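Local coordinates for protein ABC-type phosphate transport system, periplasmic component (PDB 4ECF) that probably serves as the solute-binding component of an ABC transporter, capturing phosphate outside the cell for import across the cytoplasmic membrane, at residues A[41-49]-A[58-69]; A[197-208]-A[242-252]. All coordinates share one frame; numbering follows the deposited sequence.

Interaction 1. Residues A[41-49]-A[58-69]; sequences TGTGLSQIQ and SDLFAGEQKGIN. With PO4 (phosphate ion), chain B; EDO (1,2-ethanediol), chain E.
Gln-65 reaches from the loop to the first turns of helix 41-49, its side chain sliding past that of Leu-45. Its CB lies 4.0 Å from CD1 of Leu-45. With CG anti to the backbone N (chi1 179°) and the chain extended beyond it, the amide arrives over Gly-42, whose CA has CD near it and OE1 at 3.0 Å, an approach possible because Gly-42 has no side chain. At the tip, NE2 donates to Gly-42 O over 3.1 Å in a nearly straight bond (174°), with the acceptor in the amide plane. That carbonyl also takes Ser-46 N of the helix.

Leu-45, buried on the side of the helix that faces the loop, meets Ile-68 CD1 with its CB at 3.9 Å, and its CD2 branch lies against Ala-62 CB and Ser-58 CB. Gln-49 uses both ends of its amide: OE1 accepts from Asn-69 N at 2.7 Å, in the carbonyl plane, while NE2 donates to Gly-67 O at 3.0 Å. Two bonds fix the amide's rotation: one holds Gly-67 O within the type II turn 65-68, where positive phi suits glycine, the other the residue just after it. At the helix start, Thr-41 OG1 accepts from Asp-59 N at 3.1 Å and donates to a phosphate oxygen, O2, which Thr-41 N also binds; the helix N terminus thus forms part of the phosphate site, a common way to hold an anion.

The loop lies along helix 41-50, with Tyr-211 of strand 205-213 against Leu-45, Leu-73 of strand 73-87 against Ile-68, and helix 132-140 against Leu-60.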
loop_
_atom_site.group_PDB
_atom_site.type_symbol
_atom_site.label_atom_id
_atom_site.label_comp_id
_atom_site.label_asym_id
_atom_site.label_seq_id
_atom_site.Cartn_x
_atom_site.Cartn_y
_atom_site.Cartn_z
ATOM N N THR A 41 5.364 -4.107 -5.143
ATOM C CA THR A 41 4.394 -4.379 -6.194
ATOM C C THR A 41 5.063 -4.764 -7.500
ATOM O O THR A 41 4.674 -5.723 -8.152
ATOM C CB THR A 41 3.449 -3.176 -6.393
ATOM O OG1 THR A 41 2.545 -3.142 -5.275
ATOM C CG2 THR A 41 2.663 -3.293 -7.698
ATOM N N GLY A 42 6.094 -4.013 -7.884
ATOM C CA GLY A 42 6.770 -4.255 -9.168
ATOM C C GLY A 42 7.378 -5.636 -9.311
ATOM O O GLY A 42 7.251 -6.308 -10.375
ATOM N N THR A 43 7.985 -6.105 -8.220
ATOM C CA THR A 43 8.524 -7.452 -8.132
ATOM C C THR A 43 7.376 -8.497 -8.147
ATOM O O THR A 43 7.470 -9.527 -8.825
ATOM C CB THR A 43 9.374 -7.591 -6.858
ATOM O OG1 THR A 43 10.549 -6.770 -6.973
ATOM C CG2 THR A 43 9.812 -8.995 -6.646
ATOM N N GLY A 44 6.285 -8.230 -7.445
ATOM C CA GLY A 44 5.142 -9.102 -7.467
ATOM C C GLY A 44 4.629 -9.340 -8.876
ATOM O O GLY A 44 4.426 -10.474 -9.290
ATOM N N LEU A 45 4.401 -8.251 -9.606
ATOM C CA LEU A 45 3.916 -8.333 -10.963
ATOM C C LEU A 45 4.922 -8.992 -11.902
ATOM O O LEU A 45 4.560 -9.846 -12.717
ATOM C CB LEU A 45 3.472 -6.959 -11.471
ATOM C CG LEU A 45 2.268 -6.342 -10.752
ATOM C CD1 LEU A 45 2.062 -4.910 -11.212
ATOM C CD2 LEU A 45 1.010 -7.196 -10.942
ATOM N N SER A 46 6.190 -8.608 -11.802
ATOM C CA SER A 46 7.193 -9.239 -12.664
ATOM C C SER A 46 7.342 -10.738 -12.408
ATOM O O SER A 46 7.455 -11.530 -13.369
ATOM C CB SER A 46 8.547 -8.544 -12.481
ATOM O OG SER A 46 8.472 -7.208 -12.964
ATOM N N GLN A 47 7.290 -11.151 -11.141
ATOM C CA GLN A 47 7.498 -12.572 -10.810
ATOM C C GLN A 47 6.280 -13.424 -11.201
ATOM O O GLN A 47 6.447 -14.526 -11.706
ATOM C CB GLN A 47 7.815 -12.765 -9.337
ATOM C CG GLN A 47 9.190 -12.203 -8.964
ATOM C CD GLN A 47 10.295 -12.963 -9.644
ATOM O OE1 GLN A 47 10.524 -14.123 -9.324
ATOM N NE2 GLN A 47 10.993 -12.305 -10.574
ATOM N N ILE A 48 5.089 -12.877 -11.043
ATOM C CA ILE A 48 3.912 -13.647 -11.445
ATOM C C ILE A 48 3.865 -13.776 -12.972
ATOM O O ILE A 48 3.547 -14.861 -13.509
ATOM C CB ILE A 48 2.599 -13.150 -10.796
ATOM C CG1 ILE A 48 1.457 -14.179 -11.015
ATOM C CG2 ILE A 48 2.150 -11.801 -11.341
ATOM C CD1 ILE A 48 1.729 -15.535 -10.361
ATOM N N GLN A 49 4.198 -12.704 -13.692
ATOM C CA GLN A 49 4.282 -12.791 -15.166
ATOM C C GLN A 49 5.264 -13.856 -15.608
ATOM O O GLN A 49 5.017 -14.573 -16.583
ATOM C CB GLN A 49 4.611 -11.456 -15.804
ATOM C CG GLN A 49 5.115 -11.513 -17.225
ATOM C CD GLN A 49 5.030 -10.160 -17.885
ATOM O OE1 GLN A 49 3.940 -9.759 -18.265
ATOM N NE2 GLN A 49 6.157 -9.439 -17.998
ATOM N N SER A 58 -0.043 -7.217 -5.303
ATOM C CA SER A 58 0.084 -5.929 -5.969
ATOM C C SER A 58 -0.921 -4.898 -5.425
ATOM O O SER A 58 -2.101 -5.218 -5.224
ATOM C CB SER A 58 -0.151 -6.102 -7.451
ATOM O OG SER A 58 -0.112 -4.879 -8.191
ATOM N N ASP A 59 -0.463 -3.663 -5.277
ATOM C CA ASP A 59 -1.349 -2.511 -5.006
ATOM C C ASP A 59 -1.893 -1.860 -6.248
ATOM O O ASP A 59 -2.685 -0.908 -6.150
ATOM C CB ASP A 59 -0.607 -1.393 -4.207
ATOM C CG ASP A 59 0.234 -1.927 -3.100
ATOM O OD1 ASP A 59 -0.218 -2.795 -2.348
ATOM O OD2 ASP A 59 1.366 -1.401 -2.930
ATOM N N LEU A 60 -1.464 -2.322 -7.412
ATOM C CA LEU A 60 -1.819 -1.718 -8.692
ATOM C C LEU A 60 -2.499 -2.739 -9.618
ATOM O O LEU A 60 -2.259 -3.963 -9.534
ATOM C CB LEU A 60 -0.578 -1.157 -9.404
ATOM C CG LEU A 60 0.259 -0.160 -8.608
ATOM C CD1 LEU A 60 1.504 0.254 -9.417
ATOM C CD2 LEU A 60 -0.576 1.069 -8.156
ATOM N N PHE A 61 -3.301 -2.256 -10.549
ATOM C CA PHE A 61 -3.713 -3.108 -11.680
ATOM C C PHE A 61 -2.482 -3.480 -12.511
ATOM O O PHE A 61 -1.567 -2.634 -12.674
ATOM C CB PHE A 61 -4.788 -2.413 -12.521
ATOM C CG PHE A 61 -6.129 -2.357 -11.843
ATOM C CD1 PHE A 61 -6.421 -1.366 -10.913
ATOM C CD2 PHE A 61 -7.102 -3.282 -12.130
ATOM C CE1 PHE A 61 -7.656 -1.303 -10.295
ATOM C CE2 PHE A 61 -8.345 -3.233 -11.505
ATOM C CZ PHE A 61 -8.620 -2.224 -10.600
ATOM N N ALA A 62 -2.462 -4.708 -13.054
ATOM C CA ALA A 62 -1.277 -5.212 -13.738
ATOM C C ALA A 62 -0.850 -4.315 -14.897
ATOM O O ALA A 62 0.370 -4.030 -15.075
ATOM C CB ALA A 62 -1.483 -6.634 -14.213
ATOM N N GLY A 63 -1.844 -3.801 -15.624
ATOM C CA GLY A 63 -1.605 -2.878 -16.750
ATOM C C GLY A 63 -0.964 -1.530 -16.447
ATOM O O GLY A 63 -0.520 -0.848 -17.385
ATOM N N GLU A 64 -0.913 -1.138 -15.171
ATOM C CA GLU A 64 -0.243 0.092 -14.721
ATOM C C GLU A 64 1.284 0.044 -14.781
ATOM O O GLU A 64 1.926 1.078 -14.708
ATOM C CB GLU A 64 -0.705 0.465 -13.302
ATOM C CG GLU A 64 -2.204 0.746 -13.217
ATOM C CD GLU A 64 -2.614 1.239 -11.852
ATOM O OE1 GLU A 64 -2.060 2.275 -11.422
ATOM O OE2 GLU A 64 -3.437 0.577 -11.178
ATOM N N GLN A 65 1.854 -1.164 -14.878
ATOM C CA GLN A 65 3.301 -1.345 -14.833
ATOM C C GLN A 65 3.812 -1.644 -16.236
ATOM O O GLN A 65 3.390 -2.609 -16.877
ATOM C CB GLN A 65 3.677 -2.499 -13.894
ATOM C CG GLN A 65 5.188 -2.758 -13.818
ATOM C CD GLN A 65 5.568 -3.621 -12.633
ATOM O OE1 GLN A 65 5.048 -3.409 -11.523
ATOM N NE2 GLN A 65 6.477 -4.605 -12.847
ATOM N N LYS A 66 4.720 -0.798 -16.732
ATOM C CA LYS A 66 5.278 -1.000 -18.074
ATOM C C LYS A 66 5.934 -2.373 -18.188
ATOM O O LYS A 66 6.675 -2.786 -17.293
ATOM C CB LYS A 66 6.312 0.078 -18.424
ATOM C CG LYS A 66 5.776 1.507 -18.420
ATOM C CD LYS A 66 6.591 2.429 -19.340
ATOM C CE LYS A 66 6.968 3.754 -18.680
ATOM N NZ LYS A 66 5.854 4.387 -17.919
ATOM N N GLY A 67 5.627 -3.083 -19.271
ATOM C CA GLY A 67 6.223 -4.390 -19.577
ATOM C C GLY A 67 5.488 -5.602 -19.027
ATOM O O GLY A 67 5.916 -6.746 -19.226
ATOM N N ILE A 68 4.393 -5.361 -18.310
ATOM C CA ILE A 68 3.548 -6.451 -17.810
ATOM C C ILE A 68 2.387 -6.665 -18.785
ATOM O O ILE A 68 1.659 -5.704 -19.108
ATOM C CB ILE A 68 2.993 -6.143 -16.378
ATOM C CG1 ILE A 68 4.127 -5.845 -15.375
ATOM C CG2 ILE A 68 2.031 -7.243 -15.900
ATOM C CD1 ILE A 68 5.006 -7.048 -15.007
ATOM N N ASN A 69 2.228 -7.892 -19.271
ATOM C CA ASN A 69 1.067 -8.273 -20.084
ATOM C C ASN A 69 -0.111 -8.688 -19.189
ATOM O O ASN A 69 -0.214 -9.833 -18.735
ATOM C CB ASN A 69 1.448 -9.381 -21.074
ATOM C CG ASN A 69 0.317 -9.751 -22.023
ATOM O OD1 ASN A 69 -0.741 -9.119 -22.045
ATOM N ND2 ASN A 69 0.540 -10.797 -22.814
HETATM P P PO4 B . 4.572 -1.608 -2.136
HETATM O O1 PO4 B . 4.747 -0.108 -1.930
HETATM O O2 PO4 B . 4.422 -1.996 -3.562
HETATM O O3 PO4 B . 5.649 -2.404 -1.452
HETATM O O4 PO4 B . 3.231 -2.065 -1.380
HETATM C C1 EDO E . 11.547 -16.120 -5.846
HETATM O O1 EDO E . 12.115 -16.097 -4.533
HETATM C C2 EDO E . 10.235 -15.368 -5.845
HETATM O O2 EDO E . 10.098 -14.444 -6.941
#

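Interaction 2. Residues A[197-208]-A[242-252]; sequences VTTNDWRIWSYE and YLSPDQMLVER. With EDO (1,2-ethanediol), chain F; EDO (1,2-ethanediol), chain L.
Trp-205 is sandwiched between Arg-252 and Met-248, a selenomethionine. Its CG lies between the backbone N and carbonyl carbon (chi1 57°), setting the indole where those side chains cover both faces. On one face the guanidinium lies flat in a cation-pi stack, CZ 4.1 Å from the centroid of the six-membered ring, planes 24° apart. On the other, CE of Met-248 makes a CH-pi contact, 3.8 Å from the same centroid.

Hydrogen bonds tie the segments together. Arg-252 grips Trp-205 O end-on with NH1 and NH2, each at 3.0 Å, its flat group offering two nitrogens to one oxygen. Its backbone N donates to Tyr-207 OH at 3.1 Å, and Leu-249 N to Thr-198 O at 2.9 Å. Asn-200 OD1 receives the indole NE1, and a water joins that oxygen to Arg-252 NH1.

Among apolar contacts, Val-197 CG1 touches Leu-243 CD2, and Val-250 CG2 lies near Trp-205 CZ2. Were Trp-205 an alanine, the guanidinium would probably lose its aromatic floor and Asn-200 OD1 its indole donor, with a gap beside Met-248.

The C-terminal hairpin is thereby joined to strand 205-213 and helix 194-198; the chain belongs to the periplasmic-binding-protein superfamily, PstS family.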
loop_
_atom_site.group_PDB
_atom_site.type_symbol
_atom_site.label_atom_id
_atom_site.label_comp_id
_atom_site.label_asym_id
_atom_site.label_seq_id
_atom_site.Cartn_x
_atom_site.Cartn_y
_atom_site.Cartn_z
ATOM N N VAL A 197 -11.656 7.017 3.700
ATOM C CA VAL A 197 -11.312 6.281 2.470
ATOM C C VAL A 197 -12.617 5.794 1.811
ATOM O O VAL A 197 -12.785 5.913 0.590
ATOM C CB VAL A 197 -10.393 5.077 2.794
ATOM C CG1 VAL A 197 -10.264 4.172 1.564
ATOM C CG2 VAL A 197 -9.005 5.525 3.249
ATOM N N THR A 198 -13.563 5.311 2.622
ATOM C CA THR A 198 -14.788 4.760 2.030
ATOM C C THR A 198 -15.538 5.767 1.177
ATOM O O THR A 198 -16.189 5.399 0.211
ATOM C CB THR A 198 -15.744 4.152 3.071
ATOM O OG1 THR A 198 -16.329 5.186 3.870
ATOM C CG2 THR A 198 -15.073 3.079 3.924
ATOM N N THR A 199 -15.491 7.043 1.548
ATOM C CA THR A 199 -16.184 8.086 0.812
ATOM C C THR A 199 -15.326 8.801 -0.252
ATOM O O THR A 199 -15.804 9.735 -0.948
ATOM C CB THR A 199 -16.659 9.167 1.797
ATOM O OG1 THR A 199 -15.497 9.752 2.418
ATOM C CG2 THR A 199 -17.593 8.577 2.873
ATOM N N ASN A 200 -14.042 8.448 -0.301
ATOM C CA ASN A 200 -13.031 9.153 -1.089
ATOM C C ASN A 200 -12.763 10.593 -0.605
ATOM O O ASN A 200 -12.109 11.337 -1.304
ATOM C CB ASN A 200 -13.351 9.129 -2.615
ATOM C CG ASN A 200 -12.128 9.386 -3.485
ATOM O OD1 ASN A 200 -11.105 8.717 -3.318
ATOM N ND2 ASN A 200 -12.222 10.344 -4.427
ATOM N N ASP A 201 -13.194 10.950 0.601
ATOM C CA ASP A 201 -12.748 12.216 1.195
ATOM C C ASP A 201 -11.241 12.201 1.470
ATOM O O ASP A 201 -10.575 13.236 1.372
ATOM C CB ASP A 201 -13.517 12.518 2.478
ATOM C CG ASP A 201 -14.945 13.070 2.212
ATOM O OD1 ASP A 201 -15.243 13.537 1.094
ATOM O OD2 ASP A 201 -15.761 13.038 3.137
ATOM N N TRP A 202 -10.719 11.028 1.800
ATOM C CA TRP A 202 -9.288 10.746 1.758
ATOM C C TRP A 202 -9.032 10.009 0.440
ATOM O O TRP A 202 -9.600 8.934 0.218
ATOM C CB TRP A 202 -8.899 9.826 2.939
ATOM C CG TRP A 202 -7.408 9.604 2.946
ATOM C CD1 TRP A 202 -6.695 8.580 2.304
ATOM C CD2 TRP A 202 -6.397 10.457 3.535
ATOM N NE1 TRP A 202 -5.342 8.755 2.488
ATOM C CE2 TRP A 202 -5.114 9.843 3.259
ATOM C CE3 TRP A 202 -6.430 11.595 4.331
ATOM C CZ2 TRP A 202 -3.908 10.426 3.662
ATOM C CZ3 TRP A 202 -5.221 12.138 4.754
ATOM C CH2 TRP A 202 -3.994 11.548 4.443
ATOM N N ARG A 203 -8.290 10.625 -0.471
ATOM C CA ARG A 203 -8.169 10.136 -1.851
ATOM C C ARG A 203 -7.032 9.151 -2.057
ATOM O O ARG A 203 -6.941 8.504 -3.128
ATOM C CB ARG A 203 -7.951 11.317 -2.798
ATOM C CG ARG A 203 -9.182 12.222 -2.923
ATOM C CD ARG A 203 -8.946 13.378 -3.892
ATOM N NE ARG A 203 -8.719 12.935 -5.286
ATOM C CZ ARG A 203 -7.558 12.984 -5.953
ATOM N NH1 ARG A 203 -6.445 13.451 -5.387
ATOM N NH2 ARG A 203 -7.512 12.562 -7.210
ATOM N N ILE A 204 -6.119 9.078 -1.111
ATOM C CA ILE A 204 -4.893 8.255 -1.313
ATOM C C ILE A 204 -5.127 6.825 -0.785
ATOM O O ILE A 204 -4.976 6.556 0.403
ATOM C CB ILE A 204 -3.624 8.878 -0.663
ATOM C CG1 ILE A 204 -3.614 10.413 -0.720
ATOM C CG2 ILE A 204 -2.404 8.256 -1.334
ATOM C CD1 ILE A 204 -2.383 10.992 -0.037
ATOM N N TRP A 205 -5.479 5.916 -1.710
ATOM C CA TRP A 205 -5.845 4.549 -1.392
ATOM C C TRP A 205 -5.762 3.789 -2.681
ATOM O O TRP A 205 -5.814 4.380 -3.792
ATOM C CB TRP A 205 -7.225 4.417 -0.748
ATOM C CG TRP A 205 -8.368 4.970 -1.554
ATOM C CD1 TRP A 205 -8.992 6.194 -1.406
ATOM C CD2 TRP A 205 -9.122 4.257 -2.558
ATOM N NE1 TRP A 205 -10.035 6.316 -2.286
ATOM C CE2 TRP A 205 -10.165 5.178 -3.021
ATOM C CE3 TRP A 205 -9.006 2.998 -3.161
ATOM C CZ2 TRP A 205 -11.075 4.817 -3.997
ATOM C CZ3 TRP A 205 -9.951 2.653 -4.145
ATOM C CH2 TRP A 205 -10.951 3.558 -4.551
ATOM N N SER A 206 -5.635 2.479 -2.582
ATOM C CA SER A 206 -5.725 1.635 -3.780
ATOM C C SER A 206 -6.388 0.301 -3.464
ATOM O O SER A 206 -6.511 -0.071 -2.304
ATOM C CB SER A 206 -4.358 1.385 -4.420
ATOM O OG SER A 206 -3.585 0.471 -3.654
ATOM N N TYR A 207 -6.734 -0.431 -4.520
ATOM C CA TYR A 207 -7.206 -1.794 -4.380
ATOM C C TYR A 207 -5.977 -2.694 -4.205
ATOM O O TYR A 207 -4.906 -2.409 -4.735
ATOM C CB TYR A 207 -8.023 -2.256 -5.603
ATOM C CG TYR A 207 -9.289 -1.441 -5.825
ATOM C CD1 TYR A 207 -10.430 -1.637 -5.047
ATOM C CD2 TYR A 207 -9.329 -0.471 -6.822
ATOM C CE1 TYR A 207 -11.590 -0.868 -5.259
ATOM C CE2 TYR A 207 -10.476 0.300 -7.029
ATOM C CZ TYR A 207 -11.617 0.059 -6.248
ATOM O OH TYR A 207 -12.780 0.827 -6.451
ATOM N N GLU A 208 -6.154 -3.723 -3.393
ATOM C CA GLU A 208 -5.150 -4.783 -3.170
ATOM C C GLU A 208 -5.496 -5.997 -3.994
ATOM O O GLU A 208 -6.653 -6.485 -3.965
ATOM C CB GLU A 208 -5.104 -5.171 -1.703
ATOM C CG GLU A 208 -4.660 -4.046 -0.773
ATOM C CD GLU A 208 -3.189 -3.712 -0.869
ATOM O OE1 GLU A 208 -2.701 -3.429 -2.000
ATOM O OE2 GLU A 208 -2.553 -3.731 0.203
ATOM N N TYR A 242 -7.061 -2.617 6.841
ATOM C CA TYR A 242 -7.551 -2.513 5.491
ATOM C C TYR A 242 -9.062 -2.351 5.500
ATOM O O TYR A 242 -9.720 -2.562 6.538
ATOM C CB TYR A 242 -7.231 -3.812 4.719
ATOM C CG TYR A 242 -5.778 -4.188 4.671
ATOM C CD1 TYR A 242 -5.194 -4.931 5.695
ATOM C CD2 TYR A 242 -4.985 -3.829 3.596
ATOM C CE1 TYR A 242 -3.867 -5.291 5.664
ATOM C CE2 TYR A 242 -3.664 -4.196 3.548
ATOM C CZ TYR A 242 -3.096 -4.944 4.563
ATOM O OH TYR A 242 -1.790 -5.330 4.547
ATOM N N LEU A 243 -9.607 -2.016 4.343
ATOM C CA LEU A 243 -11.046 -2.001 4.116
ATOM C C LEU A 243 -11.416 -3.207 3.273
ATOM O O LEU A 243 -10.737 -3.558 2.304
ATOM C CB LEU A 243 -11.481 -0.700 3.418
ATOM C CG LEU A 243 -11.397 0.571 4.237
ATOM C CD1 LEU A 243 -9.980 1.094 4.353
ATOM C CD2 LEU A 243 -12.237 1.657 3.636
ATOM N N SER A 244 -12.485 -3.916 3.674
ATOM C CA SER A 244 -13.102 -4.881 2.789
ATOM C C SER A 244 -13.730 -4.090 1.643
ATOM O O SER A 244 -14.329 -3.049 1.880
ATOM C CB SER A 244 -14.183 -5.688 3.512
ATOM O OG SER A 244 -14.855 -6.475 2.552
ATOM N N PRO A 245 -13.636 -4.578 0.396
ATOM C CA PRO A 245 -14.211 -3.783 -0.701
ATOM C C PRO A 245 -15.701 -3.433 -0.577
ATOM O O PRO A 245 -16.099 -2.365 -1.022
ATOM C CB PRO A 245 -13.896 -4.657 -1.940
ATOM C CG PRO A 245 -12.642 -5.363 -1.546
ATOM C CD PRO A 245 -12.948 -5.775 -0.143
ATOM N N ASP A 246 -16.499 -4.276 0.077
ATOM C CA ASP A 246 -17.911 -3.978 0.325
ATOM C C ASP A 246 -18.163 -2.779 1.255
ATOM O O ASP A 246 -19.287 -2.334 1.349
ATOM C CB ASP A 246 -18.579 -5.176 0.999
ATOM C CG ASP A 246 -18.046 -5.394 2.406
ATOM O OD1 ASP A 246 -16.950 -5.973 2.521
ATOM O OD2 ASP A 246 -18.698 -4.975 3.394
ATOM N N GLN A 247 -17.140 -2.307 1.970
ATOM C CA GLN A 247 -17.276 -1.094 2.783
ATOM C C GLN A 247 -17.207 0.177 1.929
ATOM O O GLN A 247 -17.638 1.250 2.362
ATOM C CB GLN A 247 -16.137 -1.050 3.790
ATOM C CG GLN A 247 -16.181 -2.113 4.859
ATOM C CD GLN A 247 -15.049 -1.912 5.836
ATOM O OE1 GLN A 247 -14.067 -2.618 5.803
ATOM N NE2 GLN A 247 -15.161 -0.885 6.679
HETATM N N MSE A 248 -16.646 0.084 0.720
HETATM C CA MSE A 248 -16.474 1.256 -0.140
HETATM C C MSE A 248 -17.799 1.839 -0.584
HETATM O O MSE A 248 -18.725 1.105 -0.950
HETATM C CB MSE A 248 -15.591 0.914 -1.369
HETATM C CG MSE A 248 -14.107 0.561 -1.056
HETATM SE SE MSE A 248 -13.149 1.779 0.063
HETATM C CE MSE A 248 -12.827 2.988 -1.214
ATOM N N LEU A 249 -17.888 3.161 -0.519
ATOM C CA LEU A 249 -19.062 3.912 -0.945
ATOM C C LEU A 249 -18.787 4.604 -2.266
ATOM O O LEU A 249 -19.613 5.404 -2.743
ATOM C CB LEU A 249 -19.468 4.913 0.143
ATOM C CG LEU A 249 -19.950 4.269 1.448
ATOM C CD1 LEU A 249 -20.201 5.360 2.474
ATOM C CD2 LEU A 249 -21.233 3.461 1.316
ATOM N N VAL A 250 -17.604 4.345 -2.823
ATOM C CA VAL A 250 -17.226 4.789 -4.153
ATOM C C VAL A 250 -16.526 3.634 -4.875
ATOM O O VAL A 250 -16.082 2.676 -4.243
ATOM C CB VAL A 250 -16.280 6.012 -4.135
ATOM C CG1 VAL A 250 -16.919 7.182 -3.399
ATOM C CG2 VAL A 250 -14.959 5.657 -3.485
ATOM N N GLU A 251 -16.454 3.746 -6.197
ATOM C CA GLU A 251 -15.617 2.876 -7.027
ATOM C C GLU A 251 -14.721 3.761 -7.885
ATOM O O GLU A 251 -15.117 4.877 -8.294
ATOM C CB GLU A 251 -16.473 1.978 -7.939
ATOM C CG GLU A 251 -17.221 0.902 -7.179
ATOM C CD GLU A 251 -18.279 0.165 -7.993
ATOM O OE1 GLU A 251 -18.373 0.364 -9.231
ATOM O OE2 GLU A 251 -19.021 -0.621 -7.364
ATOM N N ARG A 252 -13.520 3.269 -8.165
ATOM C CA ARG A 252 -12.570 4.018 -8.975
ATOM C C ARG A 252 -12.062 3.207 -10.185
ATOM O O ARG A 252 -11.571 2.104 -10.021
ATOM C CB ARG A 252 -11.390 4.531 -8.110
ATOM C CG ARG A 252 -10.601 5.627 -8.779
ATOM C CD ARG A 252 -9.445 6.111 -7.895
ATOM N NE ARG A 252 -8.400 5.088 -7.729
ATOM C CZ ARG A 252 -7.615 4.947 -6.658
ATOM N NH1 ARG A 252 -7.768 5.722 -5.594
ATOM N NH2 ARG A 252 -6.705 3.984 -6.621
HETATM C C1 EDO F . -7.248 14.665 1.672
HETATM O O1 EDO F . -7.496 15.770 0.772
HETATM C C2 EDO F . -6.314 13.605 1.097
HETATM O O2 EDO F . -6.805 13.033 -0.114
HETATM C C1 EDO L . -3.889 15.476 -5.203
HETATM O O1 EDO L . -3.519 14.416 -6.124
HETATM C C2 EDO L . -5.165 16.195 -5.658
HETATM O O2 EDO L . -4.915 17.521 -6.163
HETATM O O HOH W 1 -8.949 8.346 -5.042
HETATM O O HOH W 2 -14.549 0.481 -4.771
#

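Interactions 1 and 2 have centres about 21 Å apart yet meet where residues 58-61 run beside strand 205-213. Ser-206 OG and Asp-59 O, 3.0 Å apart, probably share a hydrogen bond, and Phe-61 CE1 packs on Tyr-207 CD2 at 3.9 Å. Two acids also come close, Asp-59 OD1 lying 2.6 Å from Glu-208 OE1, while Ser-11 is hydrogen-bonded to that same OD1. Asp-59 OD2 sits 2.5 Å from phosphate O4. Arg-127, Ser-131, Gly-132, Thr-133, Thr-12 and Ala-13 join Thr-41 around the ion. Interaction 2 stands one shell back: Tyr-242 OH bonds to the carbonyl of Ala-13, whose amide holds phosphate.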